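Local coordinates for protein D-threo-3-hydroxyaspartate dehydratase (PDB 3WQC) that catalyses the pyridoxal-phosphate-dependent deamination of D-threo-3-hydroxyaspartate to oxaloacetate and ammonium, and also acts on L-threo- and L-erythro-3-hydroxyaspartate and D-serine, at residues 227-232 against 256-261; 35-40 against 243-248; 141-146 against 160-165; 118-123 against 150-155. All coordinates share one frame; numbering follows the deposited sequence.

In the fold
All four contacts touch or fall within the PLP barrel of the alanine racemase N-terminal family. Contacts 1 and 2 have centres about 10 Å apart and meet directly, Val260 O with Arg36 NH1 and Thr228 OG1 with Tyr248 N; between them they supply much of the phosphate grip. Contacts 3 and 4, with centres about 7 Å apart, share strand 140-146, their centres about 25 to 28 Å from those of the first pair. Along the chain, contacts 3 and 4 interleave and sit inside the long loop that contact 2 closes, whereas contact 1 opens after both, its segments alternating with those of contact 2. Contacts 1, 2 and 4 thus reach one cofactor from different parts of the barrel, while contact 3 packs the barrel wall.

Contact 1 (227-232 against 256-261); sequences STPTAL and RNIGVC. With PLP (pyridoxal-5'-phosphate), chain J.
The puckered pyrrolidine ring of Pro229 meets Ile258 through CB and CG, while its CD lies near the cofactor phosphate. Pro229 CB is 4.1 Å from Ile258 CG2, and Pro229 CG is equally far from Ile258 CD1, so both branches of the isoleucine rest against one proline. Farther back, on the side chain of Arg256, the guanidinium has Asn257 OD1 at its edge and in its plane; Arg256 NH1 donates to that oxygen at 2.8 Å, nearly along the C=O axis. Gln304 takes a second bond from NH1.

Val260 completes the apolar patch. Its CG1 sits 4.1 Å from Pro229 CA, and its CB is 4.0 Å from Leu232 CD1, the leucine slanting across the valine. Leu195 of helix 192-215 touches Pro229, Ile258 and Val260 alike. Gly259, with positive phi, is the C-prime residue of the Schellman motif that ends helix 253-258 and delivers Val260 to Pro229.

On the cofactor side, Ser227 is the N-cap of helix 228-233. Thr228 N donates to PLP O2P at 3.0 Å in a practically straight bond (179°). Thr228 OG1 stands beside its own backbone N (chi1 -83°), which lets the hydroxyl reach a second phosphate oxygen, PLP O1P, at 2.6 Å. The same OG1 also bonds to Tyr248 N. The phosphate therefore lies at the amino end of a short helix, whose dipole probably helps to offset its negative charge, while hydrocarbon contacts alone join that helix to the end of helix 253-258 and the turn after it.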
# COMPACT_ATOMS: atom_id res chain seq x y z
N SER B 227 -20.25 8.67 6.23
CA SER B 227 -18.95 8.09 6.51
C SER B 227 -19.35 7.05 7.59
O SER B 227 -20.43 7.16 8.19
CB SER B 227 -17.96 9.13 7.06
OG SER B 227 -18.42 9.63 8.33
N THR B 228 -18.48 6.09 7.89
CA THR B 228 -18.86 5.08 8.88
C THR B 228 -19.15 5.79 10.23
O THR B 228 -20.14 5.47 10.87
CB THR B 228 -17.77 3.96 8.96
OG1 THR B 228 -18.06 3.07 7.89
CG2 THR B 228 -17.94 3.18 10.31
N PRO B 229 -18.25 6.70 10.70
CA PRO B 229 -18.56 7.27 12.05
C PRO B 229 -19.91 8.04 12.08
O PRO B 229 -20.63 7.96 13.08
CB PRO B 229 -17.38 8.20 12.30
CG PRO B 229 -16.23 7.57 11.43
CD PRO B 229 -16.92 7.10 10.19
N THR B 230 -20.19 8.85 11.05
CA THR B 230 -21.46 9.63 11.09
C THR B 230 -22.64 8.73 10.81
O THR B 230 -23.73 8.98 11.33
CB THR B 230 -21.49 10.82 10.10
OG1 THR B 230 -21.11 10.37 8.78
CG2 THR B 230 -20.48 11.87 10.57
N ALA B 231 -22.46 7.65 10.02
CA ALA B 231 -23.60 6.69 9.86
C ALA B 231 -24.05 6.12 11.20
O ALA B 231 -25.24 5.92 11.47
CB ALA B 231 -23.29 5.55 8.89
N LEU B 232 -23.04 5.78 12.02
CA LEU B 232 -23.29 5.16 13.32
C LEU B 232 -23.72 6.13 14.42
O LEU B 232 -24.32 5.72 15.44
CB LEU B 232 -22.07 4.36 13.77
CG LEU B 232 -21.83 3.12 12.85
CD1 LEU B 232 -20.44 2.48 13.17
CD2 LEU B 232 -22.96 2.08 12.89
N ARG B 256 -11.78 2.11 16.07
CA ARG B 256 -11.79 1.82 17.53
C ARG B 256 -11.45 3.12 18.28
O ARG B 256 -12.15 3.50 19.27
CB ARG B 256 -10.75 0.74 17.84
CG ARG B 256 -10.73 0.38 19.32
CD ARG B 256 -9.70 1.26 20.06
NE ARG B 256 -9.42 0.76 21.41
CZ ARG B 256 -8.60 1.37 22.27
NH1 ARG B 256 -7.94 2.51 21.95
NH2 ARG B 256 -8.41 0.82 23.48
N ASN B 257 -10.42 3.88 17.84
CA ASN B 257 -10.04 5.09 18.50
C ASN B 257 -11.08 6.23 18.35
O ASN B 257 -11.23 7.08 19.27
CB ASN B 257 -8.71 5.58 18.04
CG ASN B 257 -7.56 4.81 18.65
OD1 ASN B 257 -7.73 4.22 19.75
ND2 ASN B 257 -6.37 4.90 18.05
N ILE B 258 -11.79 6.25 17.21
CA ILE B 258 -12.85 7.25 17.02
C ILE B 258 -13.97 6.93 18.02
O ILE B 258 -14.67 7.88 18.48
CB ILE B 258 -13.39 7.21 15.54
CG1 ILE B 258 -12.32 7.88 14.68
CG2 ILE B 258 -14.73 8.03 15.40
CD1 ILE B 258 -12.52 7.51 13.19
N GLY B 259 -14.15 5.65 18.35
CA GLY B 259 -15.08 5.22 19.41
C GLY B 259 -16.31 4.54 18.91
O GLY B 259 -17.26 4.39 19.68
N VAL B 260 -16.33 4.16 17.63
CA VAL B 260 -17.53 3.58 17.02
C VAL B 260 -17.45 2.05 16.97
O VAL B 260 -18.43 1.39 16.56
CB VAL B 260 -17.84 4.19 15.66
CG1 VAL B 260 -18.12 5.73 15.85
CG2 VAL B 260 -16.71 3.93 14.67
N CYS B 261 -16.34 1.45 17.47
CA CYS B 261 -16.33 -0.00 17.60
C CYS B 261 -15.29 -0.29 18.71
O CYS B 261 -14.54 0.60 19.17
CB CYS B 261 -15.90 -0.71 16.29
SG CYS B 261 -14.20 -0.42 15.81
N1 PLP J . -18.56 8.11 0.62
C2 PLP J . -17.47 8.49 -0.07
C2A PLP J . -17.57 9.53 -1.16
C3 PLP J . -16.20 7.88 0.25
O3 PLP J . -15.13 8.24 -0.45
C4 PLP J . -16.17 6.90 1.31
C4A PLP J . -14.93 6.26 1.60
C5 PLP J . -17.38 6.56 1.98
C6 PLP J . -18.55 7.25 1.65
C5A PLP J . -17.39 5.55 3.10
O4P PLP J . -16.65 6.12 4.27
P PLP J . -16.20 5.09 5.41
O1P PLP J . -17.42 4.30 5.67
O2P PLP J . -15.83 5.98 6.54
O3P PLP J . -15.12 4.22 4.89

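Contact 2 (35-40 against 243-248); sequences ARMQQR and VRAGVY. With PLP (pyridoxal-5'-phosphate), chain J.
Met37 leaves its helix with CG anti to the backbone N (chi1 -176°) and then bends at chi2 and again at chi3, curling over Tyr248, whose own CG is tucked between its backbone N and carbonyl carbon (chi1 81°). The result is a CH-pi contact: Met37 CG stands 3.8 Å from the centroid of the Tyr248 ring, almost on the ring normal. Met37 SD is farther above the same face in a Met-aromatic contact, and CE folds back to 3.5 Å from Tyr248 CG. Met37 CB presses on the rim atom Tyr248 CE2 at 3.4 Å. The methyl also reaches Ala245, with Met37 CE 3.8 Å from Ala245 CB. Replacing Tyr248 by an alanine would probably leave the bent Met37 chain without the face it lies on, opening a gap between helix and loop.

The loop so backed grips the cofactor. Gly246 N donates to PLP O1P at 2.6 Å and 172°, Val247 N reaches PLP O3P at 3.2 Å, and Arg244 NH2 bonds PLP N1 at 2.9 Å. An arginine facing the pyridine nitrogen, as in alanine racemase, and backbone amides round the phosphate mark this loop as part of the cofactor site of a fold-type III PLP barrel.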
# COMPACT_ATOMS: atom_id res chain seq x y z
N ALA B 35 -24.67 -6.75 9.90
CA ALA B 35 -26.04 -6.68 10.52
C ALA B 35 -26.20 -5.41 11.28
O ALA B 35 -27.27 -4.77 11.24
CB ALA B 35 -26.20 -7.82 11.48
N ARG B 36 -25.16 -5.01 12.04
CA ARG B 36 -25.28 -3.82 12.87
C ARG B 36 -25.61 -2.57 11.99
O ARG B 36 -26.48 -1.73 12.33
CB ARG B 36 -24.03 -3.54 13.71
CG ARG B 36 -24.01 -2.17 14.47
CD ARG B 36 -22.71 -1.98 15.20
NE ARG B 36 -22.63 -0.67 15.83
CZ ARG B 36 -21.49 -0.02 16.13
NH1 ARG B 36 -20.31 -0.61 15.97
NH2 ARG B 36 -21.51 1.21 16.67
N MET B 37 -24.87 -2.40 10.91
CA MET B 37 -25.09 -1.23 10.06
C MET B 37 -26.42 -1.31 9.39
O MET B 37 -27.13 -0.28 9.37
CB MET B 37 -23.93 -1.13 9.01
CG MET B 37 -24.02 0.15 8.13
SD MET B 37 -23.82 1.71 9.06
CE MET B 37 -22.02 1.72 9.39
N GLN B 38 -26.78 -2.44 8.79
CA GLN B 38 -28.04 -2.54 8.06
C GLN B 38 -29.18 -2.29 9.05
O GLN B 38 -30.17 -1.59 8.71
CB GLN B 38 -28.25 -3.90 7.38
CG GLN B 38 -29.49 -3.96 6.46
CD GLN B 38 -29.40 -2.96 5.29
OE1 GLN B 38 -28.47 -3.02 4.49
NE2 GLN B 38 -30.41 -2.04 5.15
N GLN B 39 -29.11 -2.86 10.27
CA GLN B 39 -30.21 -2.65 11.23
C GLN B 39 -30.34 -1.15 11.58
O GLN B 39 -31.44 -0.63 11.81
CB GLN B 39 -29.95 -3.48 12.52
CG GLN B 39 -30.15 -4.94 12.18
CD GLN B 39 -29.64 -5.92 13.22
OE1 GLN B 39 -29.16 -5.53 14.33
NE2 GLN B 39 -29.74 -7.23 12.88
N ARG B 40 -29.22 -0.46 11.73
CA ARG B 40 -29.27 0.95 12.09
C ARG B 40 -29.93 1.75 10.98
O ARG B 40 -30.79 2.64 11.23
CB ARG B 40 -27.88 1.52 12.44
CG ARG B 40 -28.06 2.96 12.82
CD ARG B 40 -26.84 3.48 13.43
NE ARG B 40 -27.22 4.33 14.52
CZ ARG B 40 -27.49 5.64 14.47
NH1 ARG B 40 -27.82 6.14 15.68
NH2 ARG B 40 -27.43 6.43 13.30
N VAL B 243 -27.66 6.21 3.00
CA VAL B 243 -26.37 6.42 3.64
C VAL B 243 -25.35 5.49 2.99
O VAL B 243 -25.63 4.34 2.69
CB VAL B 243 -26.50 6.09 5.14
CG1 VAL B 243 -25.16 5.99 5.89
CG2 VAL B 243 -27.38 7.13 5.81
N ARG B 244 -24.14 6.04 2.80
CA ARG B 244 -23.00 5.29 2.26
C ARG B 244 -22.00 5.08 3.42
O ARG B 244 -21.59 6.04 4.11
CB ARG B 244 -22.29 6.16 1.16
CG ARG B 244 -23.32 6.55 0.07
CD ARG B 244 -22.61 7.26 -1.12
NE ARG B 244 -21.57 8.19 -0.62
CZ ARG B 244 -21.81 9.33 0.06
NH1 ARG B 244 -23.05 9.86 0.08
NH2 ARG B 244 -20.82 9.97 0.69
N ALA B 245 -21.56 3.85 3.58
CA ALA B 245 -20.51 3.56 4.61
C ALA B 245 -19.79 2.33 4.08
O ALA B 245 -20.38 1.51 3.36
CB ALA B 245 -21.15 3.18 5.96
N GLY B 246 -18.50 2.29 4.34
CA GLY B 246 -17.68 1.16 3.78
C GLY B 246 -16.82 0.49 4.83
O GLY B 246 -16.80 -0.76 4.86
N VAL B 247 -16.02 1.23 5.60
CA VAL B 247 -14.97 0.57 6.43
C VAL B 247 -15.65 -0.26 7.50
O VAL B 247 -15.02 -1.22 7.99
CB VAL B 247 -13.96 1.56 7.02
CG1 VAL B 247 -14.59 2.47 8.12
CG2 VAL B 247 -12.71 0.81 7.50
N TYR B 248 -16.87 0.07 7.89
CA TYR B 248 -17.58 -0.69 8.95
C TYR B 248 -17.60 -2.19 8.69
O TYR B 248 -17.81 -2.96 9.65
CB TYR B 248 -19.05 -0.16 9.08
CG TYR B 248 -19.92 -0.77 8.00
CD1 TYR B 248 -19.99 -0.25 6.69
CD2 TYR B 248 -20.71 -1.94 8.27
CE1 TYR B 248 -20.73 -0.86 5.69
CE2 TYR B 248 -21.41 -2.55 7.27
CZ TYR B 248 -21.50 -2.01 6.01
OH TYR B 248 -22.24 -2.60 5.02
N1 PLP J . -18.56 8.11 0.62
C2 PLP J . -17.47 8.49 -0.07
C2A PLP J . -17.57 9.53 -1.16
C3 PLP J . -16.20 7.88 0.25
O3 PLP J . -15.13 8.24 -0.45
C4 PLP J . -16.17 6.90 1.31
C4A PLP J . -14.93 6.26 1.60
C5 PLP J . -17.38 6.56 1.98
C6 PLP J . -18.55 7.25 1.65
C5A PLP J . -17.39 5.55 3.10
O4P PLP J . -16.65 6.12 4.27
P PLP J . -16.20 5.09 5.41
O1P PLP J . -17.42 4.30 5.67
O2P PLP J . -15.83 5.98 6.54
O3P PLP J . -15.12 4.22 4.89

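Contact 3 (141-146 against 160-165); sequences VWIEID and PLLLAI
Ile145 and Leu162 cross at about a right angle, methyl against methyl: Ile145 CD1 comes to 3.5 Å from Leu162 CD2. That same CD2 branch also leans on Ile143, whose CG2 lies 4.1 Å away, and here the two side chains slant across each other. Leu162 is thus set between two residues of one strand face. It does not start out aimed at the strand; with CG beside the backbone N (chi1 -80°), its tip swings in to make the contact.

The strand 140-146 and the helix 159-171 run antiparallel, their axes at 166° and 10.1 Å apart in these segments. With strand 175-180 following as a parallel neighbour, they form a beta-alpha-beta unit of the TIM-barrel type, the helix packing on the outside of the barrel wall.

Ile143 sends its other branch to the next helical turn. Its CD1 is 3.7 Å from Ile165 CG2, and its CG1 is about as close to the same methyl, again in an oblique crossing. With Ile143 cut back to an alanine, a gap facing Ile165 is likely to open, leaving Leu162 CD2 with Ile145 as its one partner on strand 140-146. Val154 of strand 154-155 touches Ile143, Leu162 and Ile165.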
# COMPACT_ATOMS: atom_id res chain seq x y z
N VAL B 141 -26.34 12.12 -13.09
CA VAL B 141 -25.26 12.83 -12.45
C VAL B 141 -25.82 13.41 -11.15
O VAL B 141 -26.92 13.97 -11.12
CB VAL B 141 -24.70 13.97 -13.32
CG1 VAL B 141 -23.49 14.64 -12.66
CG2 VAL B 141 -24.33 13.45 -14.72
N TRP B 142 -25.05 13.21 -10.06
CA TRP B 142 -25.37 13.82 -8.77
C TRP B 142 -24.39 14.91 -8.51
O TRP B 142 -23.23 14.87 -8.99
CB TRP B 142 -25.30 12.81 -7.63
CG TRP B 142 -26.28 11.67 -7.79
CD1 TRP B 142 -27.14 11.32 -8.84
CD2 TRP B 142 -26.43 10.61 -6.80
NE1 TRP B 142 -27.78 10.13 -8.57
CE2 TRP B 142 -27.38 9.66 -7.33
CE3 TRP B 142 -25.82 10.36 -5.55
CZ2 TRP B 142 -27.73 8.47 -6.62
CZ3 TRP B 142 -26.15 9.18 -4.84
CH2 TRP B 142 -27.10 8.25 -5.38
N ILE B 143 -24.78 15.90 -7.69
CA ILE B 143 -23.88 17.04 -7.39
C ILE B 143 -23.27 16.77 -6.02
O ILE B 143 -24.01 16.55 -5.01
CB ILE B 143 -24.61 18.39 -7.43
CG1 ILE B 143 -25.23 18.56 -8.87
CG2 ILE B 143 -23.62 19.50 -7.02
CD1 ILE B 143 -26.14 19.81 -8.95
N GLU B 144 -21.95 16.79 -5.94
CA GLU B 144 -21.28 16.60 -4.64
C GLU B 144 -21.27 17.89 -3.79
O GLU B 144 -20.96 18.96 -4.36
CB GLU B 144 -19.84 16.08 -4.85
CG GLU B 144 -19.16 15.68 -3.51
CD GLU B 144 -17.87 14.92 -3.65
OE1 GLU B 144 -17.49 14.32 -2.60
OE2 GLU B 144 -17.24 14.97 -4.74
N ILE B 145 -21.61 17.78 -2.50
CA ILE B 145 -21.77 18.91 -1.61
C ILE B 145 -20.64 18.82 -0.58
O ILE B 145 -20.35 17.74 -0.02
CB ILE B 145 -23.14 18.84 -0.91
CG1 ILE B 145 -24.27 18.74 -1.97
CG2 ILE B 145 -23.30 20.09 0.00
CD1 ILE B 145 -24.29 19.86 -3.01
N ASP B 146 -20.01 19.94 -0.28
CA ASP B 146 -18.98 20.05 0.78
C ASP B 146 -19.74 20.54 2.02
O ASP B 146 -20.26 21.68 2.06
CB ASP B 146 -17.95 21.11 0.37
CG ASP B 146 -16.91 21.35 1.44
OD1 ASP B 146 -16.99 20.67 2.48
OD2 ASP B 146 -16.04 22.24 1.24
N PRO B 160 -25.85 29.96 -5.87
CA PRO B 160 -25.63 30.31 -7.29
C PRO B 160 -24.86 29.18 -8.04
O PRO B 160 -25.20 28.88 -9.21
CB PRO B 160 -24.85 31.62 -7.19
CG PRO B 160 -25.31 32.26 -5.90
CD PRO B 160 -25.36 31.02 -4.96
N LEU B 161 -23.85 28.62 -7.40
CA LEU B 161 -23.04 27.59 -8.12
C LEU B 161 -23.85 26.29 -8.19
O LEU B 161 -23.83 25.61 -9.23
CB LEU B 161 -21.71 27.31 -7.45
CG LEU B 161 -20.83 26.18 -8.00
CD1 LEU B 161 -20.51 26.53 -9.45
CD2 LEU B 161 -19.54 26.06 -7.17
N LEU B 162 -24.59 25.93 -7.13
CA LEU B 162 -25.49 24.72 -7.16
C LEU B 162 -26.43 24.85 -8.35
O LEU B 162 -26.64 23.88 -9.11
CB LEU B 162 -26.40 24.57 -5.91
CG LEU B 162 -25.84 24.02 -4.74
CD1 LEU B 162 -26.90 24.13 -3.61
CD2 LEU B 162 -25.55 22.51 -5.00
N LEU B 163 -27.11 26.02 -8.46
CA LEU B 163 -28.08 26.15 -9.56
C LEU B 163 -27.40 26.08 -10.93
O LEU B 163 -27.97 25.60 -11.91
CB LEU B 163 -28.93 27.42 -9.41
CG LEU B 163 -30.09 27.29 -8.43
CD1 LEU B 163 -30.07 26.28 -7.34
CD2 LEU B 163 -30.79 28.61 -8.20
N ALA B 164 -26.21 26.77 -11.01
CA ALA B 164 -25.54 26.79 -12.31
C ALA B 164 -25.18 25.36 -12.77
O ALA B 164 -25.38 24.97 -13.91
CB ALA B 164 -24.24 27.62 -12.20
N ILE B 165 -24.70 24.55 -11.81
CA ILE B 165 -24.38 23.15 -12.17
C ILE B 165 -25.66 22.36 -12.43
O ILE B 165 -25.72 21.61 -13.45
CB ILE B 165 -23.60 22.52 -10.99
CG1 ILE B 165 -22.24 23.23 -10.83
CG2 ILE B 165 -23.42 21.00 -11.21
CD1 ILE B 165 -21.58 22.85 -9.48

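Contact 4 (118-123 against 150-155); sequences IVDSVA and HRSGVG. With PLP (pyridoxal-5'-phosphate), chain J.
Asp120 OD2 is held from two directions. It accepts from Gly153 N at 2.8 Å and 148° through its anti lone pair, the one away from the other carboxylate oxygen. A water donates to the same OD2 at 3.2 Å and is itself 3.1 Å from Ser152 OG, so serine and aspartate are bridged by solvent as well. Ser152 CB touches directly, 3.6 Å from Asp120 OD2. The carboxylate reaches this spot because Asp120 CG is folded between its own backbone N and carbonyl carbon (chi1 69°), bringing OD2 across to the loop. Negative charge on this oxygen would probably strengthen both bonds.

Gly153 has positive phi, and at its backbone angles a CB would run into the carbonyl O of Ser152, which suits glycine. Past it, Val154 lays its CG2 3.5 Å from Asp120 O, a close van der Waals contact with the aspartate's carbonyl.

The other end of the loop serves the cofactor. Arg151 NH2 donates to PLP O3 at 3.1 Å and 162°, its chain bent at chi3. Arg151 NH1 is bonded by Asn328 of a neighbouring subunit, whose Gln278 also takes hold of the carbonyls of Arg151 and Gly153. Val154 pairs through its backbone with Glu144 and Asp146, extending the sheet where strand 114-119 leaves off. The arrangement is that of the loops at the carboxyl ends of TIM-barrel strands, here bearing a residue of the PLP pocket at the subunit boundary.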
# COMPACT_ATOMS: atom_id res chain seq x y z
N ILE B 118 -20.66 11.77 -10.48
CA ILE B 118 -20.81 12.93 -9.62
C ILE B 118 -19.94 14.04 -10.17
O ILE B 118 -18.87 13.82 -10.77
CB ILE B 118 -20.48 12.62 -8.13
CG1 ILE B 118 -18.98 12.47 -7.86
CG2 ILE B 118 -21.29 11.38 -7.66
CD1 ILE B 118 -18.67 12.35 -6.35
N VAL B 119 -20.37 15.29 -9.93
CA VAL B 119 -19.58 16.48 -10.31
C VAL B 119 -19.72 17.52 -9.19
O VAL B 119 -20.69 17.51 -8.41
CB VAL B 119 -19.99 17.14 -11.67
CG1 VAL B 119 -19.83 16.12 -12.79
CG2 VAL B 119 -21.40 17.70 -11.64
N ASP B 120 -18.85 18.53 -9.25
CA ASP B 120 -18.93 19.70 -8.35
C ASP B 120 -18.53 21.00 -9.04
O ASP B 120 -18.23 21.99 -8.34
CB ASP B 120 -18.14 19.50 -7.06
CG ASP B 120 -16.67 19.47 -7.25
OD1 ASP B 120 -16.16 19.58 -8.39
OD2 ASP B 120 -15.93 19.36 -6.22
N SER B 121 -18.60 21.01 -10.40
CA SER B 121 -18.19 22.18 -11.11
C SER B 121 -19.04 22.33 -12.38
O SER B 121 -19.52 21.34 -12.93
CB SER B 121 -16.68 22.13 -11.46
OG SER B 121 -16.43 21.08 -12.40
N VAL B 122 -19.16 23.59 -12.81
CA VAL B 122 -19.85 23.85 -14.09
C VAL B 122 -19.06 23.18 -15.23
O VAL B 122 -19.65 22.59 -16.13
CB VAL B 122 -19.96 25.35 -14.30
CG1 VAL B 122 -20.52 25.61 -15.71
CG2 VAL B 122 -20.87 25.97 -13.23
N ALA B 123 -17.70 23.28 -15.24
CA ALA B 123 -16.94 22.69 -16.38
C ALA B 123 -17.16 21.18 -16.46
O ALA B 123 -17.31 20.64 -17.57
CB ALA B 123 -15.47 22.95 -16.23
N HIS B 150 -13.91 18.98 4.16
CA HIS B 150 -13.00 17.86 4.07
C HIS B 150 -12.27 17.78 2.73
O HIS B 150 -11.00 17.53 2.74
CB HIS B 150 -13.80 16.53 4.31
CG HIS B 150 -12.97 15.31 4.22
ND1 HIS B 150 -11.95 15.02 5.13
CD2 HIS B 150 -13.10 14.17 3.37
CE1 HIS B 150 -11.40 13.79 4.78
NE2 HIS B 150 -12.10 13.28 3.73
N ARG B 151 -12.99 17.88 1.59
CA ARG B 151 -12.39 17.43 0.32
C ARG B 151 -13.23 18.09 -0.84
O ARG B 151 -13.17 19.27 -0.95
CB ARG B 151 -12.47 15.87 0.21
CG ARG B 151 -11.59 15.25 -0.90
CD ARG B 151 -11.62 13.76 -0.61
NE ARG B 151 -12.90 13.11 -0.82
CZ ARG B 151 -13.22 11.85 -0.39
NH1 ARG B 151 -12.36 11.18 0.42
NH2 ARG B 151 -14.36 11.26 -0.79
N SER B 152 -13.88 17.37 -1.76
CA SER B 152 -14.54 17.94 -2.94
C SER B 152 -15.94 18.43 -2.58
O SER B 152 -16.46 18.29 -1.41
CB SER B 152 -14.72 16.83 -3.99
OG SER B 152 -13.44 16.31 -4.39
N GLY B 153 -16.57 19.15 -3.53
CA GLY B 153 -17.96 19.50 -3.30
C GLY B 153 -18.23 21.00 -3.36
O GLY B 153 -17.43 21.88 -3.01
N VAL B 154 -19.45 21.29 -3.82
CA VAL B 154 -19.98 22.66 -3.81
C VAL B 154 -20.34 22.99 -2.37
O VAL B 154 -21.02 22.14 -1.69
CB VAL B 154 -21.28 22.67 -4.70
CG1 VAL B 154 -21.88 24.09 -4.70
CG2 VAL B 154 -20.95 22.17 -6.10
N GLY B 155 -20.07 24.20 -1.90
CA GLY B 155 -20.59 24.52 -0.55
C GLY B 155 -22.10 24.42 -0.44
O GLY B 155 -22.85 24.81 -1.38
N1 PLP J . -18.56 8.11 0.62
C2 PLP J . -17.47 8.49 -0.07
C2A PLP J . -17.57 9.53 -1.16
C3 PLP J . -16.20 7.88 0.25
O3 PLP J . -15.13 8.24 -0.45
C4 PLP J . -16.17 6.90 1.31
C4A PLP J . -14.93 6.26 1.60
C5 PLP J . -17.38 6.56 1.98
C6 PLP J . -18.55 7.25 1.65
C5A PLP J . -17.39 5.55 3.10
O4P PLP J . -16.65 6.12 4.27
P PLP J . -16.20 5.09 5.41
O1P PLP J . -17.42 4.30 5.67
O2P PLP J . -15.83 5.98 6.54
O3P PLP J . -15.12 4.22 4.89
O HOH W 1 -13.46 17.64 -7.15